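Local coordinates for putative immunoglobulin-blocking virulence protein (Mycoplasma mycoides subsp. capri, PDB 7ADK) that probably binds host immunoglobulin and blocks its action, serving as a virulence factor of this mycoplasma, at residues A462-L467 with A555-D560; W515-L520 with R574-A579. All blocks are in the same frame, centred on the assembly; numbering follows the deposited sequence.

Contact 1 (A462-L467 with A555-D560); sequences AFKDIL and AFDQED
Lys464 NZ is gripped by two carboxylates, one from Asp557 and one from Glu559. Together the three residues form a salt-bridge network. Helix 464-467 lies in the crossover between strands 448-454 and 473-481, parallel neighbours in the mixed sheet. The network links this crossover to the loop leaving strand 553-555 of the five-stranded parallel sheet. The backbones stay far apart: Lys464 CA and Asp557 CA, the nearest pair, are separated by 12.9 Å. The lysine, fully extended beyond CG, covers about half of this gap, and the acid side chains cover the rest. It points toward both acids, which come from the opposite direction. NZ donates to Asp557 OD2 at 3.2 Å, on the syn side of the carboxylate and 31° out of its plane. The bond from NZ to Glu559 OE2, also 3.2 Å, is weak. Glu559 reaches it with CG between the backbone N and the carbonyl carbon (chi1 55°) and a bend at chi2. The two acids probably stabilise the lysine's positive charge. Asp557 is buried in the complex, whereas Glu559 is exposed. A second chain lies close by. Glu680 of the Lipoprotein chain packs on Lys464 and accepts a hydrogen bond from Phe463 N, and Gly681 of that chain packs on Asp557. The acidic loop is braced from within as well. Asp557 N donates to Asp560 OD2 at 2.9 Å, from above the Asp560 carboxylate plane. Gln558 N donates to Asp557 OD1 at 2.8 Å, on the anti side and 33° out of the plane.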
loop_
_atom_site.group_PDB
_atom_site.type_symbol
_atom_site.label_atom_id
_atom_site.label_comp_id
_atom_site.label_asym_id
_atom_site.label_seq_id
_atom_site.Cartn_x
_atom_site.Cartn_y
_atom_site.Cartn_z
ATOM N N ALA A 462 -8.582 -3.638 -22.674
ATOM C CA ALA A 462 -7.958 -3.262 -23.929
ATOM C C ALA A 462 -8.671 -2.080 -24.596
ATOM O O ALA A 462 -9.894 -1.964 -24.529
ATOM C CB ALA A 462 -7.923 -4.492 -24.833
ATOM N N PHE A 463 -7.921 -1.230 -25.305
ATOM C CA PHE A 463 -8.443 -0.069 -26.037
ATOM C C PHE A 463 -7.943 0.058 -27.484
ATOM O O PHE A 463 -8.479 0.896 -28.205
ATOM C CB PHE A 463 -8.198 1.228 -25.254
ATOM C CG PHE A 463 -8.976 1.346 -23.972
ATOM C CD1 PHE A 463 -10.318 1.738 -24.031
ATOM C CD2 PHE A 463 -8.388 1.059 -22.734
ATOM C CE1 PHE A 463 -11.081 1.805 -22.865
ATOM C CE2 PHE A 463 -9.146 1.146 -21.561
ATOM C CZ PHE A 463 -10.499 1.506 -21.630
ATOM N N LYS A 464 -6.998 -0.773 -27.958
ATOM C CA LYS A 464 -6.457 -0.701 -29.331
ATOM C C LYS A 464 -7.546 -0.836 -30.406
ATOM O O LYS A 464 -7.461 -0.171 -31.432
ATOM C CB LYS A 464 -5.322 -1.729 -29.550
ATOM C CG LYS A 464 -4.026 -1.444 -28.773
ATOM C CD LYS A 464 -2.862 -2.366 -29.170
ATOM C CE LYS A 464 -1.563 -2.057 -28.406
ATOM N NZ LYS A 464 -0.427 -2.931 -28.788
ATOM N N ASP A 465 -8.610 -1.596 -30.152
ATOM C CA ASP A 465 -9.762 -1.745 -31.053
ATOM C C ASP A 465 -10.700 -0.520 -31.082
ATOM O O ASP A 465 -11.348 -0.259 -32.092
ATOM C CB ASP A 465 -10.549 -3.003 -30.668
ATOM C CG ASP A 465 -9.744 -4.304 -30.719
ATOM O OD1 ASP A 465 -8.673 -4.362 -31.368
ATOM O OD2 ASP A 465 -10.194 -5.302 -30.116
ATOM N N ILE A 466 -10.763 0.241 -29.991
ATOM C CA ILE A 466 -11.590 1.446 -29.837
ATOM C C ILE A 466 -10.851 2.679 -30.366
ATOM O O ILE A 466 -11.371 3.404 -31.208
ATOM C CB ILE A 466 -12.011 1.614 -28.355
ATOM C CG1 ILE A 466 -12.909 0.452 -27.891
ATOM C CG2 ILE A 466 -12.750 2.939 -28.140
ATOM C CD1 ILE A 466 -12.996 0.301 -26.385
ATOM N N LEU A 467 -9.623 2.905 -29.899
ATOM C CA LEU A 467 -8.770 3.990 -30.383
ATOM C C LEU A 467 -8.464 3.844 -31.878
ATOM O O LEU A 467 -8.441 4.841 -32.586
ATOM C CB LEU A 467 -7.487 4.045 -29.533
ATOM C CG LEU A 467 -7.473 5.069 -28.381
ATOM C CD1 LEU A 467 -8.744 5.096 -27.543
ATOM C CD2 LEU A 467 -6.315 4.755 -27.448
ATOM N N ALA A 555 8.740 3.454 -22.975
ATOM C CA ALA A 555 8.426 2.025 -23.019
ATOM C C ALA A 555 8.069 1.570 -24.439
ATOM O O ALA A 555 7.000 1.885 -24.938
ATOM C CB ALA A 555 7.300 1.719 -22.038
ATOM N N PHE A 556 8.939 0.805 -25.092
ATOM C CA PHE A 556 8.699 0.264 -26.430
ATOM C C PHE A 556 7.860 -1.024 -26.387
ATOM O O PHE A 556 7.910 -1.764 -25.406
ATOM C CB PHE A 556 10.038 0.106 -27.147
ATOM C CG PHE A 556 10.726 1.431 -27.400
ATOM C CD1 PHE A 556 10.425 2.157 -28.564
ATOM C CD2 PHE A 556 11.639 1.956 -26.472
ATOM C CE1 PHE A 556 11.051 3.388 -28.811
ATOM C CE2 PHE A 556 12.265 3.188 -26.720
ATOM C CZ PHE A 556 11.975 3.903 -27.891
ATOM N N ASP A 557 7.078 -1.287 -27.430
ATOM C CA ASP A 557 6.184 -2.445 -27.520
ATOM C C ASP A 557 6.764 -3.528 -28.451
ATOM O O ASP A 557 7.774 -3.322 -29.125
ATOM C CB ASP A 557 4.757 -1.986 -27.889
ATOM C CG ASP A 557 3.643 -2.917 -27.372
ATOM O OD1 ASP A 557 3.943 -4.026 -26.875
ATOM O OD2 ASP A 557 2.452 -2.528 -27.437
ATOM N N GLN A 558 6.179 -4.723 -28.474
ATOM C CA GLN A 558 6.777 -5.874 -29.165
ATOM C C GLN A 558 6.921 -5.696 -30.680
ATOM O O GLN A 558 7.920 -6.121 -31.246
ATOM C CB GLN A 558 6.005 -7.160 -28.856
ATOM C CG GLN A 558 6.656 -8.432 -29.421
ATOM C CD GLN A 558 8.103 -8.654 -28.967
ATOM O OE1 GLN A 558 8.393 -9.246 -27.941
ATOM N NE2 GLN A 558 9.077 -8.210 -29.716
ATOM N N GLU A 559 5.963 -5.041 -31.326
ATOM C CA GLU A 559 5.943 -4.743 -32.758
ATOM C C GLU A 559 6.980 -3.685 -33.208
ATOM O O GLU A 559 7.059 -3.350 -34.389
ATOM C CB GLU A 559 4.502 -4.395 -33.176
ATOM C CG GLU A 559 3.806 -3.253 -32.401
ATOM C CD GLU A 559 2.873 -3.738 -31.271
ATOM O OE1 GLU A 559 3.236 -4.675 -30.537
ATOM O OE2 GLU A 559 1.757 -3.199 -31.125
ATOM N N ASP A 560 7.806 -3.166 -32.295
ATOM C CA ASP A 560 8.884 -2.199 -32.553
ATOM C C ASP A 560 10.265 -2.857 -32.753
ATOM O O ASP A 560 11.274 -2.163 -32.830
ATOM C CB ASP A 560 8.925 -1.143 -31.434
ATOM C CG ASP A 560 7.595 -0.436 -31.145
ATOM O OD1 ASP A 560 6.780 -0.254 -32.074
ATOM O OD2 ASP A 560 7.388 0.009 -29.996
#

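Contact 2 (W515-L520 with R574-A579); sequences WSYNPL and RMVYYA
The 515-520 segment runs from a weakly bonded strand about 516-517 into a 3-10 segment that begins at Pro519. It comes up against the last turns of helix 567-579. The backbones are closest at Pro519 CA and Val576 CA, 6.9 Å apart. The helix widens to a pi-type turn at 575-579. There Arg574 O accepts from both Tyr578 N and Ala579 N, which reach it from opposite faces of its plane. On the other segment Asn518 makes an Asx turn: its OD1 accepts from Leu520 N at 3.1 Å, which holds the start of the 3-10 segment. No hydrogen bond crosses between the segments, and the contact is buried and mainly apolar. Val576 sits at its middle and uses both methyls. CG2 rests on Pro519 CB at 3.5 Å. CG1, anti to the backbone N (chi1 -177°), lies 3.5 Å from Tyr517 OH. The tyrosine approaches from the opposite direction. Its hydroxyl end leads and touches both methyls, and Val576 CG2 lies obliquely to the ring, 4.3 Å from Tyr517 CE2. Met575 bends at chi3 (80°), which brings CE against the carbonyl O of Pro519, with Pro519 CB 4.3 Å from CE. The contact sets the end of the helix against edge strand 516-517 and the turn after it. Tyr517 is bonded through its backbone to Ala555 of strand 553-555, and its ring also meets Phe551 edge-to-face and Phe585. Helix 567-579 belongs to the beta-alpha-beta crossover between parallel strands 553-555 and 608-610, and Pro606, just before the latter, packs on Val576.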
loop_
_atom_site.group_PDB
_atom_site.type_symbol
_atom_site.label_atom_id
_atom_site.label_comp_id
_atom_site.label_asym_id
_atom_site.label_seq_id
_atom_site.Cartn_x
_atom_site.Cartn_y
_atom_site.Cartn_z
ATOM N N TRP A 515 4.657 5.160 -14.849
ATOM C CA TRP A 515 3.897 5.806 -15.920
ATOM C C TRP A 515 4.809 5.819 -17.138
ATOM O O TRP A 515 5.905 6.381 -17.091
ATOM C CB TRP A 515 3.468 7.241 -15.572
ATOM C CG TRP A 515 2.205 7.389 -14.791
ATOM C CD1 TRP A 515 2.098 7.891 -13.543
ATOM C CD2 TRP A 515 0.846 7.097 -15.219
ATOM N NE1 TRP A 515 0.785 7.851 -13.135
ATOM C CE2 TRP A 515 -0.017 7.308 -14.110
ATOM C CE3 TRP A 515 0.254 6.657 -16.421
ATOM C CZ2 TRP A 515 -1.367 6.964 -14.155
ATOM C CZ3 TRP A 515 -1.122 6.379 -16.495
ATOM C CH2 TRP A 515 -1.921 6.496 -15.352
ATOM N N SER A 516 4.362 5.226 -18.243
ATOM C CA SER A 516 5.155 5.138 -19.470
ATOM C C SER A 516 4.368 5.623 -20.677
ATOM O O SER A 516 3.146 5.529 -20.702
ATOM C CB SER A 516 5.579 3.704 -19.733
ATOM O OG SER A 516 6.109 3.042 -18.619
ATOM N N TYR A 517 5.063 6.047 -21.716
ATOM C CA TYR A 517 4.506 6.187 -23.051
ATOM C C TYR A 517 5.454 5.531 -24.043
ATOM O O TYR A 517 6.665 5.461 -23.821
ATOM C CB TYR A 517 4.210 7.658 -23.374
ATOM C CG TYR A 517 5.409 8.577 -23.511
ATOM C CD1 TYR A 517 6.030 9.077 -22.362
ATOM C CD2 TYR A 517 5.888 8.960 -24.775
ATOM C CE1 TYR A 517 7.112 9.966 -22.458
ATOM C CE2 TYR A 517 6.984 9.836 -24.879
ATOM C CZ TYR A 517 7.586 10.358 -23.719
ATOM O OH TYR A 517 8.579 11.270 -23.813
ATOM N N ASN A 518 4.906 5.040 -25.145
ATOM C CA ASN A 518 5.719 4.682 -26.293
ATOM C C ASN A 518 5.984 5.969 -27.089
ATOM O O ASN A 518 5.027 6.604 -27.523
ATOM C CB ASN A 518 5.011 3.588 -27.102
ATOM C CG ASN A 518 5.913 2.945 -28.132
ATOM O OD1 ASN A 518 6.721 3.590 -28.765
ATOM N ND2 ASN A 518 5.811 1.664 -28.329
ATOM N N PRO A 519 7.236 6.392 -27.320
ATOM C CA PRO A 519 7.474 7.635 -28.036
ATOM C C PRO A 519 7.002 7.589 -29.492
ATOM O O PRO A 519 6.560 8.604 -30.013
ATOM C CB PRO A 519 8.964 7.886 -27.885
ATOM C CG PRO A 519 9.568 6.503 -27.691
ATOM C CD PRO A 519 8.486 5.782 -26.901
ATOM N N LEU A 520 6.946 6.413 -30.117
ATOM C CA LEU A 520 6.394 6.226 -31.458
ATOM C C LEU A 520 4.869 6.407 -31.521
ATOM O O LEU A 520 4.349 6.757 -32.572
ATOM C CB LEU A 520 6.797 4.835 -31.963
ATOM C CG LEU A 520 8.312 4.589 -32.003
ATOM C CD1 LEU A 520 8.576 3.114 -32.226
ATOM C CD2 LEU A 520 8.962 5.394 -33.117
ATOM N N ARG A 574 15.486 9.037 -30.291
ATOM C CA ARG A 574 15.941 10.370 -30.701
ATOM C C ARG A 574 14.788 11.362 -30.863
ATOM O O ARG A 574 15.018 12.550 -30.669
ATOM C CB ARG A 574 16.804 10.237 -31.967
ATOM C CG ARG A 574 17.514 11.541 -32.367
ATOM C CD ARG A 574 18.504 11.326 -33.515
ATOM N NE ARG A 574 19.325 12.516 -33.817
ATOM C CZ ARG A 574 18.955 13.606 -34.464
ATOM N NH1 ARG A 574 17.735 13.798 -34.829
ATOM N NH2 ARG A 574 19.809 14.516 -34.779
ATOM N N MET A 575 13.555 10.913 -31.128
ATOM C CA MET A 575 12.365 11.773 -31.146
ATOM C C MET A 575 12.255 12.589 -29.863
ATOM O O MET A 575 12.166 13.813 -29.877
ATOM C CB MET A 575 11.083 10.946 -31.343
ATOM C CG MET A 575 9.962 11.862 -31.829
ATOM S SD MET A 575 8.297 11.184 -31.801
ATOM C CE MET A 575 7.926 11.407 -30.064
ATOM N N VAL A 576 12.354 11.909 -28.733
ATOM C CA VAL A 576 12.286 12.511 -27.407
ATOM C C VAL A 576 13.581 13.235 -27.053
ATOM O O VAL A 576 13.574 14.388 -26.636
ATOM C CB VAL A 576 11.981 11.413 -26.391
ATOM C CG1 VAL A 576 11.818 11.994 -25.013
ATOM C CG2 VAL A 576 10.722 10.664 -26.776
ATOM N N TYR A 577 14.715 12.564 -27.236
ATOM C CA TYR A 577 15.995 13.056 -26.761
ATOM C C TYR A 577 16.564 14.208 -27.587
ATOM O O TYR A 577 17.387 14.929 -27.036
ATOM C CB TYR A 577 16.964 11.871 -26.607
ATOM C CG TYR A 577 16.618 10.823 -25.537
ATOM C CD1 TYR A 577 15.689 11.099 -24.513
ATOM C CD2 TYR A 577 17.252 9.562 -25.539
ATOM C CE1 TYR A 577 15.400 10.154 -23.524
ATOM C CE2 TYR A 577 16.953 8.604 -24.548
ATOM C CZ TYR A 577 16.023 8.898 -23.534
ATOM O OH TYR A 577 15.737 7.995 -22.562
ATOM N N TYR A 578 16.154 14.443 -28.841
ATOM C CA TYR A 578 16.676 15.549 -29.673
ATOM C C TYR A 578 15.723 16.122 -30.732
ATOM O O TYR A 578 15.665 17.337 -30.860
ATOM C CB TYR A 578 17.980 15.154 -30.375
ATOM C CG TYR A 578 19.137 14.814 -29.458
ATOM C CD1 TYR A 578 19.834 15.842 -28.796
ATOM C CD2 TYR A 578 19.491 13.475 -29.237
ATOM C CE1 TYR A 578 20.875 15.525 -27.904
ATOM C CE2 TYR A 578 20.524 13.155 -28.343
ATOM C CZ TYR A 578 21.221 14.179 -27.681
ATOM O OH TYR A 578 22.209 13.843 -26.822
ATOM N N ALA A 579 14.988 15.316 -31.496
ATOM C CA ALA A 579 14.225 15.825 -32.642
ATOM C C ALA A 579 12.977 16.644 -32.251
ATOM O O ALA A 579 12.584 17.552 -32.979
ATOM C CB ALA A 579 13.858 14.665 -33.562
#

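Contact 2 lies in the core and is carried mainly by apolar groups; contact 1 is only partly buried, near the Lipoprotein chain, and is carried by charges. They share the parallel-sheet region through segment 555-560; the other side of contact 1 comes from the mixed sheet. Segment 515-520 includes one of two neighbouring parallel strands, and 555-560 starts at the end of the other. The two segments also meet where Asn518 ND2 lies 2.8 Å from Asp560 OD2, a probable hydrogen bond. Asn518 thus connects the turn of contact 2 to the acidic loop of contact 1, although neither residue bridges its own contact. Arg568 of helix 567-579, the helix of contact 2, forms a salt bridge with Asp560.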